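Local coordinates for conserved hypothetical protein (Agrobacterium tumefaciens, PDB 2FEX) that is of unknown function but belongs to the DJ-1/PfpI family, whose alpha/beta fold is related to that of class I glutamine amidotransferases, at residues D115-G120 with H137-P142; G111-V116 with G148-A153; A103-G108 with A124-Y129. All blocks are in the same frame, centred on the assembly; numbering follows the deposited sequence. Where two conformers were deposited one is given.

Contact 1 (D115-G120 with H137-P142); sequences DVAHTG and HYRDQP
The imidazole of H118 and the phenol of Y138 lean against each other at a steep angle, their planes 77° apart, and each ring also receives backbone from the other segment. CA of Y138 sits over a face of the H118 ring, 4.0 Å from its centroid, while CA of T119 lies in the same way over the Y138 ring. With CG of H118 tucked between the backbone N and the carbonyl carbon (chi1 59°), the imidazole turns back on its own segment: ND1 donates in the ring plane to V116 O at 2.8 Å, and NE2 is bonded to Y132 OH. Both nitrogens of this buried ring are thus engaged, which fixes its rotation. A117 CB rests over the centre of the R139 guanidinium, 3.5 Å from CZ. T119 OG1, anti to the backbone N (chi1 -169°), gives its proton to R139 O at 2.7 Å; a water near OG1, G120 O and Q141 O can donate to two of them at a time. R139 N bonds H118 O (2.8 Å), and H118 N bonds H137 O weakly. The result is a single beta bridge, H118 with Y138, between the loops before and after helix 123-127 of the DJ-1/PfpI fold.

Contact 2 (G111-V116 with G148-A153); sequences GVLNDV and GGVVTA
V150 is the knob of this contact, and the hollow that takes it is walled by L113 and V116, with V112 as a less certain third side. Its two methyls divide the work. CG1, anti to the backbone N (chi1 174°), meets L113 CD2 at 3.6 Å; CG2 lies 3.8 Å from V112 CG2 in one of the two conformers of V112, so that wall is doubtful. V116 CG2 comes in at about a right angle to rest 4.1 Å from V150 CB. The hollow is formed where the chain curls after helix 102-109: G111, with positive phi, leaves the helix and opens a type I beta turn to N114, closed by N114 N to G111 O at 3.0 Å. Here the turn packs on strand 150-153, which is hydrogen-bonded to strand 96-100 in the central sheet of the DJ-1/PfpI fold. One step on along the same strand face, T152 points its CG2 at L113 CD2, tip to tip at 3.8 Å, so that a single leucine methyl touches the neighbouring methyls of both V150 and T152. The hydroxyl of T152 is bonded to T119 N. In the turn just before the strand the bump belongs to V116, whose CG1 packs 3.9 Å from the bare CA of G148.

Contact 3 (A103-G108 with A124-Y129); sequences AASALG and ASHKAY
Between S105 OG and H126 ND1 runs a hydrogen bond of 2.7 Å, the shortest polar bond between the segments 103-108 and 124-129. In the DJ-1/PfpI fold the first of these, on helix 102-109, follows the strand that leads into a sharp turn, and G99, C101 and A103 fit the sequence pattern of a nucleophile elbow, so S105 probably stands just beyond such a site. The serine oxygen approaches at the imidazole edge, in the ring plane, where ND1 can meet it directly. H126 reaches it with CG anti to the carbonyl carbon (chi1 -75°) and the ring turned so that CE1 comes to 3.8 Å from A104 CB. Its other nitrogen, NE2, bonds T119 O, so this buried imidazole is held at both nitrogens and has little freedom to rotate. The rings of Y132 and Y138 meet it edge-to-face.

The second half of the contact belongs to Y129, in the loop after helix 123-127, which lays its ring against the backbone of the other segment. S105 O stands 3.4 Å above the ring plane, displaced toward the rim near CD2, and A106 CA lies over the same face, 4.2 Å from the centroid, as a CH-pi contact. Beside the hydroxyl end, A106 CB comes 4.0 Å from Y129 OH. W75 of helix 74-77 packs on both A106 and Y129. On helix 102-109 the contact surface is made of small residues, A104, S105 and A106, which let H126 and Y129 come close to its backbone. A water completes the junction, donating one hydrogen to S105 O and the other to H126 O, each at 2.8 Å.

Overall arrangement
From the N terminus, the chain reaches this region after strand 96-100, whose turn leads into helix 102-109. Contact 3 closes the loop from that helix to helix 123-127, and the 111-116 and 115-120 segments lie inside it. Contacts 1 and 2 start from the same part of the chain, sharing D115 and V116; contact 2 closes a longer loop onto strand 150-153, and contact 1 ends sooner. Both cross contact 3, since 124-129 falls before their second segments. T119 of contact 1 is bonded to both other contacts. Together they tie two helices and two loops to the edge region of the central sheet.

Contact 1 (D115-G120 with H137-P142)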
loop_
_atom_site.group_PDB
_atom_site.type_symbol
_atom_site.label_atom_id
_atom_site.label_comp_id
_atom_site.label_asym_id
_atom_site.label_seq_id
_atom_site.Cartn_x
_atom_site.Cartn_y
_atom_site.Cartn_z
ATOM N N ASP A 115 26.308 12.102 -6.638
ATOM C CA ASP A 115 26.374 13.005 -7.763
ATOM C C ASP A 115 24.999 13.523 -8.238
ATOM O O ASP A 115 24.918 14.145 -9.291
ATOM C CB ASP A 115 27.013 12.207 -8.921
ATOM C CG ASP A 115 26.208 10.912 -9.297
ATOM O OD1 ASP A 115 25.573 10.187 -8.432
ATOM O OD2 ASP A 115 26.227 10.597 -10.517
ATOM N N VAL A 116 23.925 13.173 -7.532
ATOM C CA VAL A 116 22.580 13.565 -7.945
ATOM C C VAL A 116 21.813 14.144 -6.787
ATOM O O VAL A 116 22.035 13.759 -5.627
ATOM C CB VAL A 116 21.768 12.380 -8.535
ATOM C CG1 VAL A 116 22.436 11.926 -9.862
ATOM C CG2 VAL A 116 21.657 11.220 -7.522
ATOM N N ALA A 117 20.867 15.021 -7.111
ATOM C CA ALA A 117 19.949 15.549 -6.103
ATOM C C ALA A 117 19.094 14.370 -5.614
ATOM O O ALA A 117 18.737 13.479 -6.407
ATOM C CB ALA A 117 19.076 16.664 -6.690
ATOM N N HIS A 118 18.799 14.356 -4.311
ATOM C CA HIS A 118 18.051 13.214 -3.719
ATOM C C HIS A 118 17.497 13.629 -2.356
ATOM O O HIS A 118 17.791 14.716 -1.859
ATOM C CB HIS A 118 18.989 12.028 -3.521
ATOM C CG HIS A 118 20.156 12.344 -2.617
ATOM N ND1 HIS A 118 21.363 12.835 -3.082
ATOM C CD2 HIS A 118 20.258 12.295 -1.269
ATOM C CE1 HIS A 118 22.153 13.107 -2.050
ATOM N NE2 HIS A 118 21.500 12.801 -0.934
ATOM N N THR A 119 16.671 12.756 -1.775
ATOM C CA THR A 119 16.201 12.963 -0.429
ATOM C C THR A 119 16.129 11.566 0.234
ATOM O O THR A 119 16.740 10.587 -0.260
ATOM C CB THR A 119 14.852 13.717 -0.394
ATOM O OG1 THR A 119 14.526 14.133 0.952
ATOM C CG2 THR A 119 13.708 12.853 -1.018
ATOM N N GLY A 120 15.479 11.522 1.390
ATOM C CA GLY A 120 15.461 10.265 2.182
ATOM C C GLY A 120 14.593 10.523 3.394
ATOM O O GLY A 120 13.874 11.571 3.503
ATOM N N HIS A 137 24.089 17.367 -1.921
ATOM C CA HIS A 137 22.933 17.289 -2.835
ATOM C C HIS A 137 21.649 16.871 -2.166
ATOM O O HIS A 137 20.626 16.777 -2.848
ATOM C CB HIS A 137 23.228 16.296 -3.968
ATOM C CG HIS A 137 24.413 16.718 -4.760
ATOM N ND1 HIS A 137 25.560 15.980 -4.831
ATOM C CD2 HIS A 137 24.645 17.861 -5.442
ATOM C CE1 HIS A 137 26.454 16.631 -5.557
ATOM N NE2 HIS A 137 25.922 17.777 -5.939
ATOM N N TYR A 138 21.715 16.609 -0.859
ATOM C CA TYR A 138 20.517 16.176 -0.109
ATOM C C TYR A 138 19.512 17.350 -0.020
ATOM O O TYR A 138 19.862 18.498 0.361
ATOM C CB TYR A 138 20.927 15.760 1.329
ATOM C CG TYR A 138 19.784 15.101 2.061
ATOM C CD1 TYR A 138 19.639 13.697 2.031
ATOM C CD2 TYR A 138 18.794 15.878 2.703
ATOM C CE1 TYR A 138 18.559 13.065 2.660
ATOM C CE2 TYR A 138 17.689 15.242 3.381
ATOM C CZ TYR A 138 17.587 13.837 3.321
ATOM O OH TYR A 138 16.522 13.186 3.919
ATOM N N ARG A 139 18.280 17.048 -0.375
ATOM C CA ARG A 139 17.150 18.004 -0.299
ATOM C C ARG A 139 16.230 17.647 0.852
ATOM O O ARG A 139 15.561 16.609 0.838
ATOM C CB ARG A 139 16.389 18.026 -1.609
ATOM C CG ARG A 139 17.266 18.524 -2.704
ATOM C CD ARG A 139 16.498 18.904 -3.938
ATOM N NE ARG A 139 17.490 19.447 -4.877
ATOM C CZ ARG A 139 17.303 19.586 -6.193
ATOM N NH1 ARG A 139 16.149 19.217 -6.758
ATOM N NH2 ARG A 139 18.291 20.079 -6.944
ATOM N N ASP A 140 16.208 18.510 1.868
ATOM C CA ASP A 140 15.330 18.259 3.013
ATOM C C ASP A 140 13.946 18.859 2.676
ATOM O O ASP A 140 13.676 20.037 2.944
ATOM C CB ASP A 140 15.930 18.882 4.287
ATOM C CG ASP A 140 15.104 18.585 5.528
ATOM O OD1 ASP A 140 14.393 17.549 5.572
ATOM O OD2 ASP A 140 15.177 19.414 6.485
ATOM N N GLN A 141 13.101 18.055 2.045
ATOM C CA GLN A 141 11.761 18.488 1.587
ATOM C C GLN A 141 10.837 17.275 1.695
ATOM O O GLN A 141 11.357 16.142 1.724
ATOM C CB GLN A 141 11.823 18.920 0.116
ATOM C CG GLN A 141 12.271 17.756 -0.887
ATOM C CD GLN A 141 12.284 18.197 -2.328
ATOM O OE1 GLN A 141 12.915 19.229 -2.674
ATOM N NE2 GLN A 141 11.561 17.456 -3.190
ATOM N N PRO A 142 9.501 17.485 1.778
ATOM C CA PRO A 142 8.619 16.320 1.964
ATOM C C PRO A 142 8.401 15.451 0.733
ATOM O O PRO A 142 8.049 14.278 0.889
ATOM C CB PRO A 142 7.271 16.926 2.420
ATOM C CG PRO A 142 7.326 18.369 1.900
ATOM C CD PRO A 142 8.765 18.768 1.860
HETATM O O HOH W 1 12.069 13.630 2.100
#

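Contact 2 (G111-V116 with G148-A153)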
loop_
_atom_site.group_PDB
_atom_site.type_symbol
_atom_site.label_atom_id
_atom_site.label_comp_id
_atom_site.label_asym_id
_atom_site.label_seq_id
_atom_site.Cartn_x
_atom_site.Cartn_y
_atom_site.Cartn_z
ATOM N N GLY A 111 26.724 4.367 -3.341
ATOM C CA GLY A 111 27.387 5.510 -3.991
ATOM C C GLY A 111 26.540 6.236 -5.038
ATOM O O GLY A 111 26.954 7.315 -5.525
ATOM N N VAL A 112 25.363 5.684 -5.385
ATOM C CA VAL A 112 24.565 6.228 -6.483
ATOM C C VAL A 112 23.982 7.628 -6.184
ATOM O O VAL A 112 23.525 8.349 -7.088
ATOM C CB VAL A 112 23.458 5.224 -6.893
ATOM C CG1 VAL A 112 22.291 5.206 -5.878
ATOM C CG2 VAL A 112 22.987 5.511 -8.286
ATOM N N LEU A 113 23.952 8.000 -4.895
ATOM C CA LEU A 113 23.434 9.342 -4.548
ATOM C C LEU A 113 24.550 10.402 -4.475
ATOM O O LEU A 113 24.295 11.522 -4.073
ATOM C CB LEU A 113 22.663 9.306 -3.222
ATOM C CG LEU A 113 21.590 8.249 -3.134
ATOM C CD1 LEU A 113 20.803 8.333 -1.791
ATOM C CD2 LEU A 113 20.654 8.347 -4.357
ATOM N N ASN A 114 25.801 10.035 -4.801
ATOM C CA ASN A 114 26.925 10.983 -4.571
ATOM C C ASN A 114 26.871 12.255 -5.434
ATOM O O ASN A 114 27.374 13.314 -5.016
ATOM C CB ASN A 114 28.264 10.299 -4.807
ATOM C CG ASN A 114 28.622 9.260 -3.726
ATOM O OD1 ASN A 114 27.883 9.047 -2.746
ATOM N ND2 ASN A 114 29.770 8.551 -3.946
ATOM N N ASP A 115 26.308 12.102 -6.638
ATOM C CA ASP A 115 26.374 13.005 -7.763
ATOM C C ASP A 115 24.999 13.523 -8.238
ATOM O O ASP A 115 24.918 14.145 -9.291
ATOM C CB ASP A 115 27.013 12.207 -8.921
ATOM C CG ASP A 115 26.208 10.912 -9.297
ATOM O OD1 ASP A 115 25.573 10.187 -8.432
ATOM O OD2 ASP A 115 26.227 10.597 -10.517
ATOM N N VAL A 116 23.925 13.173 -7.532
ATOM C CA VAL A 116 22.580 13.565 -7.945
ATOM C C VAL A 116 21.813 14.144 -6.787
ATOM O O VAL A 116 22.035 13.759 -5.627
ATOM C CB VAL A 116 21.768 12.380 -8.535
ATOM C CG1 VAL A 116 22.436 11.926 -9.862
ATOM C CG2 VAL A 116 21.657 11.220 -7.522
ATOM N N GLY A 148 19.060 12.763 -12.451
ATOM C CA GLY A 148 20.084 11.878 -12.991
ATOM C C GLY A 148 19.681 10.415 -13.108
ATOM O O GLY A 148 20.552 9.548 -13.074
ATOM N N GLY A 149 18.382 10.162 -13.272
ATOM C CA GLY A 149 17.860 8.769 -13.370
ATOM C C GLY A 149 17.742 8.063 -12.042
ATOM O O GLY A 149 17.644 6.831 -11.989
ATOM N N VAL A 150 17.743 8.827 -10.947
ATOM C CA VAL A 150 17.567 8.246 -9.627
ATOM C C VAL A 150 16.413 8.978 -8.941
ATOM O O VAL A 150 16.386 10.216 -8.842
ATOM C CB VAL A 150 18.878 8.446 -8.780
ATOM C CG1 VAL A 150 18.684 7.967 -7.308
ATOM C CG2 VAL A 150 20.059 7.703 -9.445
ATOM N N VAL A 151 15.453 8.208 -8.454
ATOM C CA VAL A 151 14.330 8.771 -7.726
ATOM C C VAL A 151 14.450 8.312 -6.254
ATOM O O VAL A 151 14.666 7.121 -5.965
ATOM C CB VAL A 151 12.988 8.266 -8.306
ATOM C CG1 VAL A 151 11.805 8.682 -7.376
ATOM C CG2 VAL A 151 12.790 8.900 -9.735
ATOM N N THR A 152 14.302 9.248 -5.327
ATOM C CA THR A 152 14.351 8.930 -3.916
ATOM C C THR A 152 13.182 9.617 -3.179
ATOM O O THR A 152 12.640 10.604 -3.645
ATOM C CB THR A 152 15.717 9.344 -3.279
ATOM O OG1 THR A 152 15.984 10.715 -3.627
ATOM C CG2 THR A 152 16.852 8.377 -3.777
ATOM N N ALA A 153 12.814 9.044 -2.028
ATOM C CA ALA A 153 11.743 9.580 -1.184
ATOM C C ALA A 153 11.846 9.029 0.207
ATOM O O ALA A 153 12.450 7.972 0.443
ATOM C CB ALA A 153 10.399 9.161 -1.769
#

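Contact 3 (A103-G108 with A124-Y129)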
loop_
_atom_site.group_PDB
_atom_site.type_symbol
_atom_site.label_atom_id
_atom_site.label_comp_id
_atom_site.label_asym_id
_atom_site.label_seq_id
_atom_site.Cartn_x
_atom_site.Cartn_y
_atom_site.Cartn_z
ATOM N N ALA A 103 15.211 2.090 2.024
ATOM C CA ALA A 103 15.883 1.739 0.751
ATOM C C ALA A 103 16.585 2.934 0.107
ATOM O O ALA A 103 17.530 2.746 -0.663
ATOM C CB ALA A 103 14.876 1.058 -0.236
ATOM N N ALA A 104 16.093 4.141 0.373
ATOM C CA ALA A 104 16.818 5.324 -0.139
ATOM C C ALA A 104 18.189 5.424 0.510
ATOM O O ALA A 104 19.158 5.722 -0.170
ATOM C CB ALA A 104 16.023 6.640 0.113
ATOM N N SER A 105 18.286 5.165 1.809
ATOM C CA SER A 105 19.607 5.217 2.471
ATOM C C SER A 105 20.481 4.044 1.983
ATOM O O SER A 105 21.680 4.217 1.795
ATOM C CB SER A 105 19.413 5.175 3.989
ATOM O OG SER A 105 18.720 6.378 4.407
ATOM N N ALA A 106 19.871 2.880 1.768
ATOM C CA ALA A 106 20.635 1.788 1.179
ATOM C C ALA A 106 21.215 2.169 -0.192
ATOM O O ALA A 106 22.398 1.835 -0.473
ATOM C CB ALA A 106 19.760 0.512 1.105
ATOM N N LEU A 107 20.438 2.891 -1.039
ATOM C CA LEU A 107 20.984 3.385 -2.313
ATOM C C LEU A 107 22.163 4.328 -2.062
ATOM O O LEU A 107 23.159 4.254 -2.752
ATOM C CB LEU A 107 19.929 4.136 -3.112
ATOM C CG LEU A 107 18.849 3.263 -3.735
ATOM C CD1 LEU A 107 18.015 4.181 -4.601
ATOM C CD2 LEU A 107 19.486 2.121 -4.639
ATOM N N GLY A 108 22.047 5.200 -1.060
ATOM C CA GLY A 108 23.201 6.047 -0.713
ATOM C C GLY A 108 24.441 5.196 -0.433
ATOM O O GLY A 108 25.560 5.574 -0.753
ATOM N N ALA A 124 20.634 12.223 8.180
ATOM C CA ALA A 124 21.421 11.346 9.099
ATOM C C ALA A 124 21.233 9.848 8.748
ATOM O O ALA A 124 22.160 9.022 8.942
ATOM C CB ALA A 124 21.013 11.591 10.532
ATOM N N SER A 125 20.049 9.494 8.231
ATOM C CA SER A 125 19.785 8.136 7.721
ATOM C C SER A 125 20.747 7.773 6.592
ATOM O O SER A 125 21.290 6.660 6.576
ATOM C CB SER A 125 18.326 7.967 7.284
ATOM O OG SER A 125 17.450 8.227 8.365
ATOM N N HIS A 126 20.993 8.718 5.673
ATOM C CA HIS A 126 21.950 8.450 4.593
ATOM C C HIS A 126 23.386 8.372 5.121
ATOM O O HIS A 126 24.185 7.537 4.704
ATOM C CB HIS A 126 21.832 9.536 3.503
ATOM C CG HIS A 126 20.594 9.382 2.634
ATOM N ND1 HIS A 126 19.558 8.520 2.937
ATOM C CD2 HIS A 126 20.228 10.028 1.494
ATOM C CE1 HIS A 126 18.620 8.602 1.995
ATOM N NE2 HIS A 126 18.988 9.540 1.123
ATOM N N LYS A 127 23.693 9.258 6.055
ATOM C CA LYS A 127 25.056 9.380 6.605
ATOM C C LYS A 127 25.452 8.157 7.417
ATOM O O LYS A 127 26.659 7.968 7.692
ATOM C CB LYS A 127 25.216 10.705 7.420
ATOM C CG LYS A 127 25.230 11.934 6.463
ATOM C CD LYS A 127 25.411 13.292 7.181
ATOM C CE LYS A 127 26.707 13.376 7.957
ATOM N NZ LYS A 127 27.892 13.554 7.093
ATOM N N ALA A 128 24.470 7.344 7.810
ATOM C CA ALA A 128 24.770 6.063 8.548
ATOM C C ALA A 128 25.576 5.115 7.647
ATOM O O ALA A 128 26.248 4.208 8.158
ATOM C CB ALA A 128 23.533 5.412 8.998
ATOM N N TYR A 129 25.504 5.333 6.326
ATOM C CA TYR A 129 26.309 4.551 5.343
ATOM C C TYR A 129 27.622 5.275 4.965
ATOM O O TYR A 129 27.600 6.341 4.325
ATOM C CB TYR A 129 25.449 4.366 4.063
ATOM C CG TYR A 129 24.303 3.408 4.254
ATOM C CD1 TYR A 129 24.435 2.068 3.866
ATOM C CD2 TYR A 129 23.098 3.821 4.849
ATOM C CE1 TYR A 129 23.382 1.162 4.056
ATOM C CE2 TYR A 129 22.027 2.919 5.065
ATOM C CZ TYR A 129 22.194 1.580 4.644
ATOM O OH TYR A 129 21.166 0.700 4.859
HETATM O O HOH W 2 23.196 6.491 2.314
#